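Local coordinates for LanC-like protein GCR2 (Arabidopsis thaliana, PDB 3T33), which may play a role in abscisic acid signalling and holds a zinc ion in a fold related to the lantibiotic cyclases, at residues A[328-333]-A[393-398]; A[363-368]-A[377-382]; A[338-343]-A[400-405]; A[61-66]-A[85-90]. All blocks are in the same frame, centred on the assembly; numbering follows the deposited sequence.

In the fold
All four contacts belong to an almost wholly helical chain of the LanC-like family. Contact 4 comes first in sequence, packing helix 45-69 on helix 84-98, and closes before the others open. Contacts 1 and 3 interleave along the chain and both end on helix 392-402; their centres are about 11 Å apart. Contact 2 is nested inside the loops they close, with its centre about 9 Å from that of contact 1. Helix 392-402 touches parts of all the contacts: M395 meets L366 of contact 2, and A396 meets L90 of contact 4. Contacts 2 and 4, whose centres are about 19 Å apart, do not touch. The last helix, 392-402, thus ties helices 45-69 and 84-98 to the zinc-bearing loop.

Contact 1: residues A[328-333]-A[393-398]; sequences KRVGIC and GGMAYM. With ZN (zinc ion), chain B.
I332 approaches the flat peptide group that joins G394 to M395 from one side of its plane, above and outside the edge that carries G394 CA and O: I332 CD1 is 3.5 Å from G394 O and 4.0 Å from G394 C. No side-chain ring or carboxylate takes part. The tightest spot is beside this peptide, where I332 CG1 comes to 3.4 Å from G394 CA, shorter than usual carbon-carbon contact. Because G394 carries no side chain, the two backbones approach to 5.5 Å between I332 CA and G394 CA. The isoleucine CG1 branch, placed beside its own backbone N (chi1 -74°), therefore packs directly on helix 392-402. Two residues earlier in the loop, V330 CG2 meets M395 SD at 3.8 Å, and the two side chains cross at about a right angle. The methionine chain is extended, with CG opposite the backbone N (chi1 -172°), and lies across the valine methyl, while L366 touches both residues. C333, which follows I332, binds the zinc ion through SG at 2.3 Å, together with C288 and H334. The contact is thus buried and apolar, with no polar pair between the two segments, next in sequence to a zinc ligand.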
loop_
_atom_site.group_PDB
_atom_site.type_symbol
_atom_site.label_atom_id
_atom_site.label_comp_id
_atom_site.label_asym_id
_atom_site.label_seq_id
_atom_site.Cartn_x
_atom_site.Cartn_y
_atom_site.Cartn_z
ATOM N N LYS A 328 -6.653 1.231 16.041
ATOM C CA LYS A 328 -5.957 0.583 17.155
ATOM C C LYS A 328 -5.109 -0.621 16.713
ATOM O O LYS A 328 -4.971 -1.600 17.447
ATOM C CB LYS A 328 -6.955 0.154 18.231
ATOM C CG LYS A 328 -7.811 1.287 18.772
ATOM C CD LYS A 328 -8.408 0.933 20.124
ATOM C CE LYS A 328 -9.714 1.674 20.364
ATOM N NZ LYS A 328 -9.799 2.214 21.749
ATOM N N ARG A 329 -4.547 -0.531 15.511
ATOM C CA ARG A 329 -3.669 -1.552 14.942
ATOM C C ARG A 329 -2.550 -0.834 14.225
ATOM O O ARG A 329 -2.754 0.255 13.654
ATOM C CB ARG A 329 -4.445 -2.315 13.924
ATOM C CG ARG A 329 -5.763 -2.742 14.468
ATOM C CD ARG A 329 -6.582 -3.325 13.441
ATOM N NE ARG A 329 -7.781 -3.840 14.072
ATOM C CZ ARG A 329 -8.663 -4.604 13.459
ATOM N NH1 ARG A 329 -8.455 -4.925 12.191
ATOM N NH2 ARG A 329 -9.740 -5.028 14.114
ATOM N N VAL A 330 -1.380 -1.459 14.218
ATOM C CA VAL A 330 -0.149 -0.796 13.874
ATOM C C VAL A 330 0.097 -0.766 12.351
ATOM O O VAL A 330 0.777 0.139 11.866
ATOM C CB VAL A 330 1.019 -1.554 14.567
ATOM C CG1 VAL A 330 1.284 -2.924 13.845
ATOM C CG2 VAL A 330 2.366 -0.691 14.663
ATOM N N GLY A 331 -0.479 -1.726 11.605
ATOM C CA GLY A 331 0.062 -2.171 10.333
ATOM C C GLY A 331 -0.362 -1.489 9.048
ATOM O O GLY A 331 -0.955 -0.440 9.066
ATOM N N ILE A 332 -0.027 -2.115 7.926
ATOM C CA ILE A 332 -0.248 -1.605 6.611
ATOM C C ILE A 332 -1.650 -1.920 6.084
ATOM O O ILE A 332 -2.362 -0.991 5.662
ATOM C CB ILE A 332 0.824 -2.155 5.662
ATOM C CG1 ILE A 332 2.179 -1.466 5.893
ATOM C CG2 ILE A 332 0.411 -2.041 4.194
ATOM C CD1 ILE A 332 2.282 -0.024 5.441
ATOM N N CYS A 333 -2.035 -3.191 6.105
ATOM C CA CYS A 333 -3.349 -3.602 5.624
ATOM C C CYS A 333 -4.456 -2.770 6.265
ATOM O O CYS A 333 -5.143 -2.007 5.586
ATOM C CB CYS A 333 -3.580 -5.089 5.902
ATOM S SG CYS A 333 -4.620 -5.924 4.680
ATOM N N GLY A 393 6.988 -4.713 10.424
ATOM C CA GLY A 393 7.667 -4.618 9.100
ATOM C C GLY A 393 7.109 -3.433 8.293
ATOM O O GLY A 393 7.854 -2.692 7.672
ATOM N N GLY A 394 5.792 -3.245 8.317
ATOM C CA GLY A 394 5.116 -2.243 7.460
ATOM C C GLY A 394 5.250 -0.816 8.021
ATOM O O GLY A 394 5.238 0.221 7.258
ATOM N N MET A 395 5.388 -0.761 9.328
ATOM C CA MET A 395 5.691 0.521 10.051
ATOM C C MET A 395 7.063 0.950 9.683
ATOM O O MET A 395 7.249 2.096 9.322
ATOM C CB MET A 395 5.607 0.337 11.555
ATOM C CG MET A 395 5.707 1.640 12.347
ATOM S SD MET A 395 5.584 1.343 14.109
ATOM C CE MET A 395 6.156 2.923 14.751
ATOM N N ALA A 396 8.045 0.039 9.720
ATOM C CA ALA A 396 9.400 0.441 9.217
ATOM C C ALA A 396 9.368 0.889 7.764
ATOM O O ALA A 396 10.089 1.795 7.373
ATOM C CB ALA A 396 10.436 -0.710 9.351
ATOM N N TYR A 397 8.534 0.231 6.960
ATOM C CA TYR A 397 8.489 0.508 5.555
ATOM C C TYR A 397 7.943 1.931 5.348
ATOM O O TYR A 397 8.451 2.716 4.562
ATOM C CB TYR A 397 7.580 -0.550 4.881
ATOM C CG TYR A 397 7.642 -0.485 3.386
ATOM C CD1 TYR A 397 6.969 0.532 2.663
ATOM C CD2 TYR A 397 8.364 -1.440 2.674
ATOM C CE1 TYR A 397 7.065 0.582 1.242
ATOM C CE2 TYR A 397 8.466 -1.384 1.277
ATOM C CZ TYR A 397 7.845 -0.370 0.565
ATOM O OH TYR A 397 7.974 -0.365 -0.836
ATOM N N MET A 398 6.911 2.256 6.095
ATOM C CA MET A 398 6.262 3.552 5.993
ATOM C C MET A 398 7.264 4.623 6.485
ATOM O O MET A 398 7.451 5.684 5.842
ATOM C CB MET A 398 4.948 3.532 6.813
ATOM C CG MET A 398 4.117 4.817 6.742
ATOM S SD MET A 398 4.849 6.016 7.815
ATOM C CE MET A 398 4.248 5.411 9.377
HETATM ZN ZN ZN B . -6.559 -5.751 5.896
#

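Contact 2: residues A[363-368]-A[377-382]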
loop_
_atom_site.group_PDB
_atom_site.type_symbol
_atom_site.label_atom_id
_atom_site.label_comp_id
_atom_site.label_asym_id
_atom_site.label_seq_id
_atom_site.Cartn_x
_atom_site.Cartn_y
_atom_site.Cartn_z
ATOM N N ALA A 363 2.581 9.339 11.627
ATOM C CA ALA A 363 3.874 8.754 11.885
ATOM C C ALA A 363 4.414 9.096 13.278
ATOM O O ALA A 363 5.008 8.230 13.950
ATOM C CB ALA A 363 4.865 9.163 10.832
ATOM N N SER A 364 4.241 10.359 13.692
ATOM C CA SER A 364 4.618 10.743 15.064
ATOM C C SER A 364 3.849 10.010 16.087
ATOM O O SER A 364 4.446 9.554 17.076
ATOM C CB SER A 364 4.453 12.232 15.274
ATOM O OG SER A 364 5.152 12.879 14.243
ATOM N N PHE A 365 2.537 9.842 15.870
ATOM C CA PHE A 365 1.730 9.044 16.800
ATOM C C PHE A 365 2.329 7.660 16.994
ATOM O O PHE A 365 2.608 7.230 18.135
ATOM C CB PHE A 365 0.291 8.909 16.311
ATOM C CG PHE A 365 -0.591 8.071 17.250
ATOM C CD1 PHE A 365 -0.730 6.694 17.067
ATOM C CD2 PHE A 365 -1.279 8.675 18.305
ATOM C CE1 PHE A 365 -1.526 5.914 17.971
ATOM C CE2 PHE A 365 -2.073 7.914 19.187
ATOM C CZ PHE A 365 -2.193 6.543 19.019
ATOM N N LEU A 366 2.559 6.957 15.873
ATOM C CA LEU A 366 3.208 5.654 15.937
ATOM C C LEU A 366 4.571 5.664 16.609
ATOM O O LEU A 366 4.869 4.794 17.439
ATOM C CB LEU A 366 3.386 5.054 14.525
ATOM C CG LEU A 366 2.152 4.423 13.941
ATOM C CD1 LEU A 366 2.457 4.110 12.521
ATOM C CD2 LEU A 366 1.886 3.157 14.752
ATOM N N LEU A 367 5.444 6.578 16.245
ATOM C CA LEU A 367 6.739 6.545 16.935
ATOM C C LEU A 367 6.625 6.815 18.438
ATOM O O LEU A 367 7.306 6.177 19.274
ATOM C CB LEU A 367 7.686 7.532 16.315
ATOM C CG LEU A 367 9.161 7.572 16.748
ATOM C CD1 LEU A 367 9.947 8.007 15.554
ATOM C CD2 LEU A 367 9.427 8.569 17.848
ATOM N N ASP A 368 5.748 7.742 18.802
ATOM C CA ASP A 368 5.684 8.171 20.207
ATOM C C ASP A 368 4.979 7.121 21.095
ATOM O O ASP A 368 5.394 6.871 22.237
ATOM C CB ASP A 368 5.012 9.571 20.302
ATOM C CG ASP A 368 5.220 10.258 21.681
ATOM O OD1 ASP A 368 6.358 10.678 22.007
ATOM O OD2 ASP A 368 4.230 10.377 22.424
ATOM N N GLY A 377 -1.615 -4.064 25.038
ATOM C CA GLY A 377 -2.806 -4.553 24.345
ATOM C C GLY A 377 -3.887 -3.544 23.953
ATOM O O GLY A 377 -4.992 -3.961 23.594
ATOM N N GLN A 378 -3.594 -2.234 24.011
ATOM C CA GLN A 378 -4.520 -1.216 23.454
ATOM C C GLN A 378 -4.339 -1.038 21.934
ATOM O O GLN A 378 -5.206 -0.519 21.267
ATOM C CB GLN A 378 -4.388 0.157 24.126
ATOM C CG GLN A 378 -3.821 0.197 25.537
ATOM C CD GLN A 378 -3.782 1.626 26.070
ATOM O OE1 GLN A 378 -4.658 2.451 25.738
ATOM N NE2 GLN A 378 -2.766 1.935 26.891
ATOM N N MET A 379 -3.190 -1.445 21.413
ATOM C CA MET A 379 -2.955 -1.518 19.969
ATOM C C MET A 379 -2.581 -2.960 19.598
ATOM O O MET A 379 -1.731 -3.600 20.221
ATOM C CB MET A 379 -1.863 -0.527 19.499
ATOM C CG MET A 379 -1.577 -0.542 17.958
ATOM S SD MET A 379 -0.329 0.681 17.382
ATOM C CE MET A 379 -1.267 2.187 17.519
ATOM N N HIS A 380 -3.267 -3.460 18.588
ATOM C CA HIS A 380 -3.044 -4.779 18.127
ATOM C C HIS A 380 -1.778 -4.735 17.242
ATOM O O HIS A 380 -1.626 -3.853 16.397
ATOM C CB HIS A 380 -4.274 -5.210 17.355
ATOM C CG HIS A 380 -4.210 -6.623 16.905
ATOM N ND1 HIS A 380 -3.716 -6.982 15.670
ATOM C CD2 HIS A 380 -4.525 -7.775 17.540
ATOM C CE1 HIS A 380 -3.770 -8.298 15.546
ATOM N NE2 HIS A 380 -4.235 -8.803 16.675
ATOM N N GLY A 381 -0.840 -5.643 17.482
ATOM C CA GLY A 381 0.420 -5.584 16.759
ATOM C C GLY A 381 0.522 -6.433 15.498
ATOM O O GLY A 381 1.621 -6.653 14.995
ATOM N N GLY A 382 -0.612 -6.902 14.976
ATOM C CA GLY A 382 -0.630 -7.928 13.893
ATOM C C GLY A 382 -0.562 -9.402 14.369
ATOM O O GLY A 382 0.110 -9.726 15.368
#
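M379 is the residue through which loop 377-382 packs back onto F365 and L366 of helix 353-375, the helix it has just left; the protein has the alpha/alpha toroid of LanC-like proteins, and this loop leads toward helix 392-402. G377 opens the segment with a positive phi of 70°, turning the chain after the helix end. Q378 follows at the surface, where NE2 makes a weak hydrogen bond to E376. M379 then turns inward. Its CG lies opposite the backbone N (chi1 -179°), and the chain runs straight as far as SD before bending at chi3 (-73°), which brings the terminal methyl to the phenyl ring. M379 CE meets F365 CE1 at 3.8 Å, in the ring plane, so the contact is at the edge of the phenyl group and not on its face. The two side chains pass each other in opposite directions. M379 SD lies 4.2 Å from L366 CD2, so thioether and methyl each have an apolar partner on the helix. I336 of helix 336-350 touches all three residues, and the F365 ring also meets that of F11. At H380 the backbone pairs with loop 328-333 in the manner of a parallel beta bridge: H380 N meets K328 O, and H380 O meets V330 N, both probable hydrogen bonds.

Contact 3: residues A[338-343]-A[400-405]; sequences GNTYVF and LDMNDP
Y341 reaches from helix 336-350 to D401 near the end of helix 392-402, joining two helices of the alpha/alpha toroid characteristic of LanC-like proteins. The polar part of the contact is one short hydrogen bond, in which Y341 OH donates to D401 OD2 over 2.6 Å. It uses the anti lone pair of the carboxylate oxygen, the one directed away from OD1. The carboxylate oxygen sits in the plane of the phenol ring, at its edge, and D401 OD2 is also 3.3 Å from Y341 CE1; ring and carboxylate planes are turned 71° apart. The first torsion of D401 is nearly eclipsed (chi1 -125°), which may be the cost of the reach. Its other oxygen, OD1, forms a salt bridge with K93 of helix 84-98, OD2 also accepts a weak hydrogen bond from L409 N, and the ring of F410 meets that of Y341. A buried carboxylate is thereby provided with a hydroxyl, a cation and, more weakly, a backbone amide, and the nearby lysine would be expected to favour its ionised form.

The apolar part lies alongside. T340 directs its hydroxyl back to I336 O in its own helix, and its methyl is what meets the other segment. M402 is bent at both chi2 and chi3, which curls its thioether round toward the threonine. The sulfur of M398 comes closer to this methyl than that of M402 does; T340 CG2 is 4.3 Å from M402 SD.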
loop_
_atom_site.group_PDB
_atom_site.type_symbol
_atom_site.label_atom_id
_atom_site.label_comp_id
_atom_site.label_asym_id
_atom_site.label_seq_id
_atom_site.Cartn_x
_atom_site.Cartn_y
_atom_site.Cartn_z
ATOM N N GLY A 338 -0.493 2.072 7.409
ATOM C CA GLY A 338 -1.101 1.982 6.076
ATOM C C GLY A 338 -1.938 3.211 5.803
ATOM O O GLY A 338 -1.864 3.774 4.703
ATOM N N ASN A 339 -2.728 3.644 6.797
ATOM C CA ASN A 339 -3.505 4.889 6.618
ATOM C C ASN A 339 -2.649 6.188 6.424
ATOM O O ASN A 339 -3.065 7.113 5.729
ATOM C CB ASN A 339 -4.548 5.023 7.702
ATOM C CG ASN A 339 -5.562 3.876 7.663
ATOM O OD1 ASN A 339 -6.400 3.770 8.511
ATOM N ND2 ASN A 339 -5.437 3.005 6.721
ATOM N N THR A 340 -1.425 6.204 6.946
ATOM C CA THR A 340 -0.514 7.288 6.658
ATOM C C THR A 340 -0.384 7.603 5.169
ATOM O O THR A 340 -0.320 8.786 4.777
ATOM C CB THR A 340 0.903 6.945 7.237
ATOM O OG1 THR A 340 0.732 6.813 8.631
ATOM C CG2 THR A 340 1.894 8.056 6.987
ATOM N N TYR A 341 -0.364 6.561 4.342
ATOM C CA TYR A 341 -0.186 6.703 2.893
ATOM C C TYR A 341 -1.304 7.470 2.278
ATOM O O TYR A 341 -1.140 8.126 1.216
ATOM C CB TYR A 341 -0.043 5.333 2.199
ATOM C CG TYR A 341 1.390 4.767 2.258
ATOM C CD1 TYR A 341 2.380 5.211 1.387
ATOM C CD2 TYR A 341 1.744 3.828 3.216
ATOM C CE1 TYR A 341 3.704 4.708 1.487
ATOM C CE2 TYR A 341 3.060 3.341 3.320
ATOM C CZ TYR A 341 4.012 3.751 2.443
ATOM O OH TYR A 341 5.308 3.240 2.515
ATOM N N VAL A 342 -2.463 7.430 2.899
ATOM C CA VAL A 342 -3.513 8.327 2.378
ATOM C C VAL A 342 -3.024 9.791 2.343
ATOM O O VAL A 342 -3.122 10.468 1.303
ATOM C CB VAL A 342 -4.827 8.228 3.209
ATOM C CG1 VAL A 342 -5.816 9.208 2.687
ATOM C CG2 VAL A 342 -5.434 6.842 3.068
ATOM N N PHE A 343 -2.457 10.273 3.449
ATOM C CA PHE A 343 -1.973 11.663 3.463
ATOM C C PHE A 343 -0.828 11.941 2.535
ATOM O O PHE A 343 -0.823 12.931 1.846
ATOM C CB PHE A 343 -1.711 12.095 4.912
ATOM C CG PHE A 343 -2.857 11.751 5.814
ATOM C CD1 PHE A 343 -4.146 12.158 5.471
ATOM C CD2 PHE A 343 -2.667 10.981 6.955
ATOM C CE1 PHE A 343 -5.221 11.870 6.301
ATOM C CE2 PHE A 343 -3.713 10.679 7.789
ATOM C CZ PHE A 343 -5.011 11.091 7.460
ATOM N N LEU A 400 10.571 4.571 6.556
ATOM C CA LEU A 400 11.578 4.777 5.526
ATOM C C LEU A 400 11.048 5.636 4.384
ATOM O O LEU A 400 11.776 6.476 3.812
ATOM C CB LEU A 400 12.027 3.418 4.990
ATOM C CG LEU A 400 12.852 2.629 6.026
ATOM C CD1 LEU A 400 13.147 1.201 5.554
ATOM C CD2 LEU A 400 14.184 3.360 6.400
ATOM N N ASP A 401 9.784 5.430 4.022
ATOM C CA ASP A 401 9.206 6.132 2.853
ATOM C C ASP A 401 8.957 7.661 3.211
ATOM O O ASP A 401 8.860 8.532 2.313
ATOM C CB ASP A 401 7.912 5.422 2.451
ATOM C CG ASP A 401 7.871 4.985 1.023
ATOM O OD1 ASP A 401 8.748 5.354 0.208
ATOM O OD2 ASP A 401 6.899 4.249 0.696
ATOM N N MET A 402 8.843 7.977 4.516
ATOM C CA MET A 402 8.776 9.403 4.955
ATOM C C MET A 402 10.066 10.189 4.676
ATOM O O MET A 402 10.060 11.408 4.596
ATOM C CB MET A 402 8.426 9.549 6.421
ATOM C CG MET A 402 7.096 8.950 6.861
ATOM S SD MET A 402 5.675 9.930 6.332
ATOM C CE MET A 402 5.818 11.280 7.504
ATOM N N ASN A 403 11.171 9.501 4.493
ATOM C CA ASN A 403 12.379 10.187 4.168
ATOM C C ASN A 403 12.231 11.028 2.903
ATOM O O ASN A 403 12.866 12.083 2.810
ATOM C CB ASN A 403 13.522 9.202 3.997
ATOM C CG ASN A 403 14.844 9.819 4.335
ATOM O OD1 ASN A 403 15.143 10.058 5.517
ATOM N ND2 ASN A 403 15.644 10.143 3.286
ATOM N N ASP A 404 11.394 10.576 1.938
ATOM C CA ASP A 404 11.253 11.303 0.692
ATOM C C ASP A 404 9.768 11.243 0.298
ATOM O O ASP A 404 9.357 10.470 -0.582
ATOM C CB ASP A 404 12.202 10.741 -0.368
ATOM C CG ASP A 404 12.315 11.641 -1.625
ATOM O OD1 ASP A 404 11.688 12.731 -1.717
ATOM O OD2 ASP A 404 13.035 11.256 -2.541
ATOM N N PRO A 405 8.951 12.016 1.010
ATOM C CA PRO A 405 7.516 11.757 1.088
ATOM C C PRO A 405 6.784 11.887 -0.247
ATOM O O PRO A 405 5.761 11.197 -0.455
ATOM C CB PRO A 405 7.008 12.762 2.141
ATOM C CG PRO A 405 8.189 13.712 2.441
ATOM C CD PRO A 405 9.422 13.131 1.878
#

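Contact 4: residues A[61-66]-A[85-90]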
loop_
_atom_site.group_PDB
_atom_site.type_symbol
_atom_site.label_atom_id
_atom_site.label_comp_id
_atom_site.label_asym_id
_atom_site.label_seq_id
_atom_site.Cartn_x
_atom_site.Cartn_y
_atom_site.Cartn_z
ATOM N N ASP A 61 15.921 -3.809 11.704
ATOM C CA ASP A 61 16.845 -4.754 12.318
ATOM C C ASP A 61 16.092 -5.821 13.105
ATOM O O ASP A 61 16.382 -7.012 12.991
ATOM C CB ASP A 61 17.831 -4.024 13.231
ATOM C CG ASP A 61 18.993 -3.418 12.469
ATOM O OD1 ASP A 61 18.959 -3.436 11.220
ATOM O OD2 ASP A 61 19.938 -2.925 13.117
ATOM N N LYS A 62 15.123 -5.386 13.903
ATOM C CA LYS A 62 14.320 -6.303 14.705
ATOM C C LYS A 62 13.588 -7.303 13.817
ATOM O O LYS A 62 13.524 -8.492 14.127
ATOM C CB LYS A 62 13.318 -5.529 15.563
ATOM C CG LYS A 62 12.330 -6.409 16.309
ATOM C CD LYS A 62 13.042 -7.358 17.259
ATOM C CE LYS A 62 12.140 -7.764 18.413
ATOM N NZ LYS A 62 12.599 -9.024 19.061
ATOM N N VAL A 63 13.035 -6.812 12.712
ATOM C CA VAL A 63 12.315 -7.661 11.775
ATOM C C VAL A 63 13.245 -8.696 11.107
ATOM O O VAL A 63 12.879 -9.838 11.014
ATOM C CB VAL A 63 11.562 -6.828 10.683
ATOM C CG1 VAL A 63 10.929 -7.781 9.627
ATOM C CG2 VAL A 63 10.476 -5.993 11.316
ATOM N N VAL A 64 14.431 -8.268 10.655
ATOM C CA VAL A 64 15.469 -9.166 10.146
ATOM C C VAL A 64 15.891 -10.189 11.199
ATOM O O VAL A 64 16.016 -11.362 10.873
ATOM C CB VAL A 64 16.707 -8.430 9.622
ATOM C CG1 VAL A 64 17.810 -9.417 9.223
ATOM C CG2 VAL A 64 16.333 -7.592 8.399
ATOM N N TRP A 65 16.037 -9.766 12.461
ATOM C CA TRP A 65 16.349 -10.717 13.530
ATOM C C TRP A 65 15.350 -11.880 13.585
ATOM O O TRP A 65 15.749 -13.029 13.524
ATOM C CB TRP A 65 16.488 -10.067 14.899
ATOM C CG TRP A 65 17.024 -11.057 15.869
ATOM C CD1 TRP A 65 16.346 -11.661 16.905
ATOM C CD2 TRP A 65 18.335 -11.629 15.863
ATOM N NE1 TRP A 65 17.165 -12.553 17.540
ATOM C CE2 TRP A 65 18.389 -12.562 16.913
ATOM C CE3 TRP A 65 19.486 -11.433 15.068
ATOM C CZ2 TRP A 65 19.542 -13.304 17.194
ATOM C CZ3 TRP A 65 20.643 -12.179 15.359
ATOM C CH2 TRP A 65 20.652 -13.086 16.412
ATOM N N GLU A 66 14.059 -11.547 13.631
ATOM C CA GLU A 66 12.994 -12.480 13.946
ATOM C C GLU A 66 12.614 -13.343 12.773
ATOM O O GLU A 66 12.284 -14.484 12.957
ATOM C CB GLU A 66 11.741 -11.735 14.420
ATOM C CG GLU A 66 11.870 -11.036 15.753
ATOM C CD GLU A 66 12.256 -12.014 16.891
ATOM O OE1 GLU A 66 11.852 -13.207 16.820
ATOM O OE2 GLU A 66 13.000 -11.611 17.839
ATOM N N LEU A 85 9.098 -12.717 2.085
ATOM C CA LEU A 85 9.236 -11.744 1.043
ATOM C C LEU A 85 8.943 -10.306 1.567
ATOM O O LEU A 85 9.544 -9.351 1.087
ATOM C CB LEU A 85 8.346 -12.084 -0.177
ATOM C CG LEU A 85 8.880 -11.356 -1.426
ATOM C CD1 LEU A 85 10.215 -11.960 -2.024
ATOM C CD2 LEU A 85 7.837 -11.233 -2.520
ATOM N N GLY A 86 8.033 -10.180 2.527
ATOM C CA GLY A 86 7.817 -8.917 3.257
ATOM C C GLY A 86 9.120 -8.367 3.798
ATOM O O GLY A 86 9.410 -7.186 3.684
ATOM N N THR A 87 9.964 -9.240 4.298
ATOM C CA THR A 87 11.250 -8.825 4.834
ATOM C C THR A 87 12.191 -8.411 3.734
ATOM O O THR A 87 12.819 -7.343 3.848
ATOM C CB THR A 87 11.855 -9.971 5.686
ATOM O OG1 THR A 87 10.971 -10.203 6.797
ATOM C CG2 THR A 87 13.223 -9.629 6.176
ATOM N N ALA A 88 12.273 -9.205 2.653
ATOM C CA ALA A 88 13.080 -8.822 1.534
ATOM C C ALA A 88 12.670 -7.441 0.993
ATOM O O ALA A 88 13.513 -6.613 0.604
ATOM C CB ALA A 88 12.959 -9.897 0.384
ATOM N N TYR A 89 11.372 -7.198 0.912
ATOM C CA TYR A 89 10.903 -5.930 0.357
ATOM C C TYR A 89 11.265 -4.761 1.243
ATOM O O TYR A 89 11.650 -3.700 0.786
ATOM C CB TYR A 89 9.374 -5.999 0.062
ATOM C CG TYR A 89 8.943 -5.030 -1.004
ATOM C CD1 TYR A 89 9.768 -4.680 -2.075
ATOM C CD2 TYR A 89 7.727 -4.371 -0.888
ATOM C CE1 TYR A 89 9.344 -3.719 -3.031
ATOM C CE2 TYR A 89 7.313 -3.446 -1.811
ATOM C CZ TYR A 89 8.091 -3.128 -2.883
ATOM O OH TYR A 89 7.549 -2.162 -3.745
ATOM N N LEU A 90 11.163 -4.971 2.527
ATOM C CA LEU A 90 11.559 -3.937 3.491
ATOM C C LEU A 90 13.061 -3.615 3.318
ATOM O O LEU A 90 13.488 -2.443 3.419
ATOM C CB LEU A 90 11.222 -4.398 4.905
ATOM C CG LEU A 90 11.857 -3.489 6.007
ATOM C CD1 LEU A 90 11.333 -2.035 5.934
ATOM C CD2 LEU A 90 11.622 -4.114 7.421
#
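V63 and T87 slide past each other in opposite directions, their side chains lying alongside one another between helix 45-69 and helix 84-98. The valine methyl CG1 meets the threonine hydroxyl oxygen, with V63 CG1 and T87 OG1 3.7 Å apart. That hydroxyl has its polar partner elsewhere: T87 OG1 is hydrogen-bonded to T67 OG1, which is in turn bonded to V63 O one turn back along helix 45-69. Placing OG1 beside its own backbone N (chi1 -63°) sends the T87 methyl the other way, toward V64, where T87 CG2 and V64 CG2 are 4.3 Å apart. One threonine therefore serves two consecutive valines, one with each branch. The backbones are nearest at the same place, V64 CA and T87 CA lying 6.8 Å apart.

Over these short segments, the axes come within 10.3 Å and their directions differ by 146°, so the helices run roughly antiparallel but clearly tilted, consistent with neighbouring helices of the all-helical LanC-like fold. L90, one turn after T87, adds the second layer of packing: L90 CD2 lies 4.2 Å from V63 CB, and both side chains are directed at the opposing helix. Its other methyl looks to the last helix, 392-402, with L90 CD1 3.7 Å from L400 CD1. V63 faces that helix as well, V63 CG2 being 3.8 Å from G393 N. Elsewhere on helix 45-69, K62 NZ forms a salt bridge with E66 OE2 at 2.9 Å, and the same carboxylate oxygen also pairs with R70.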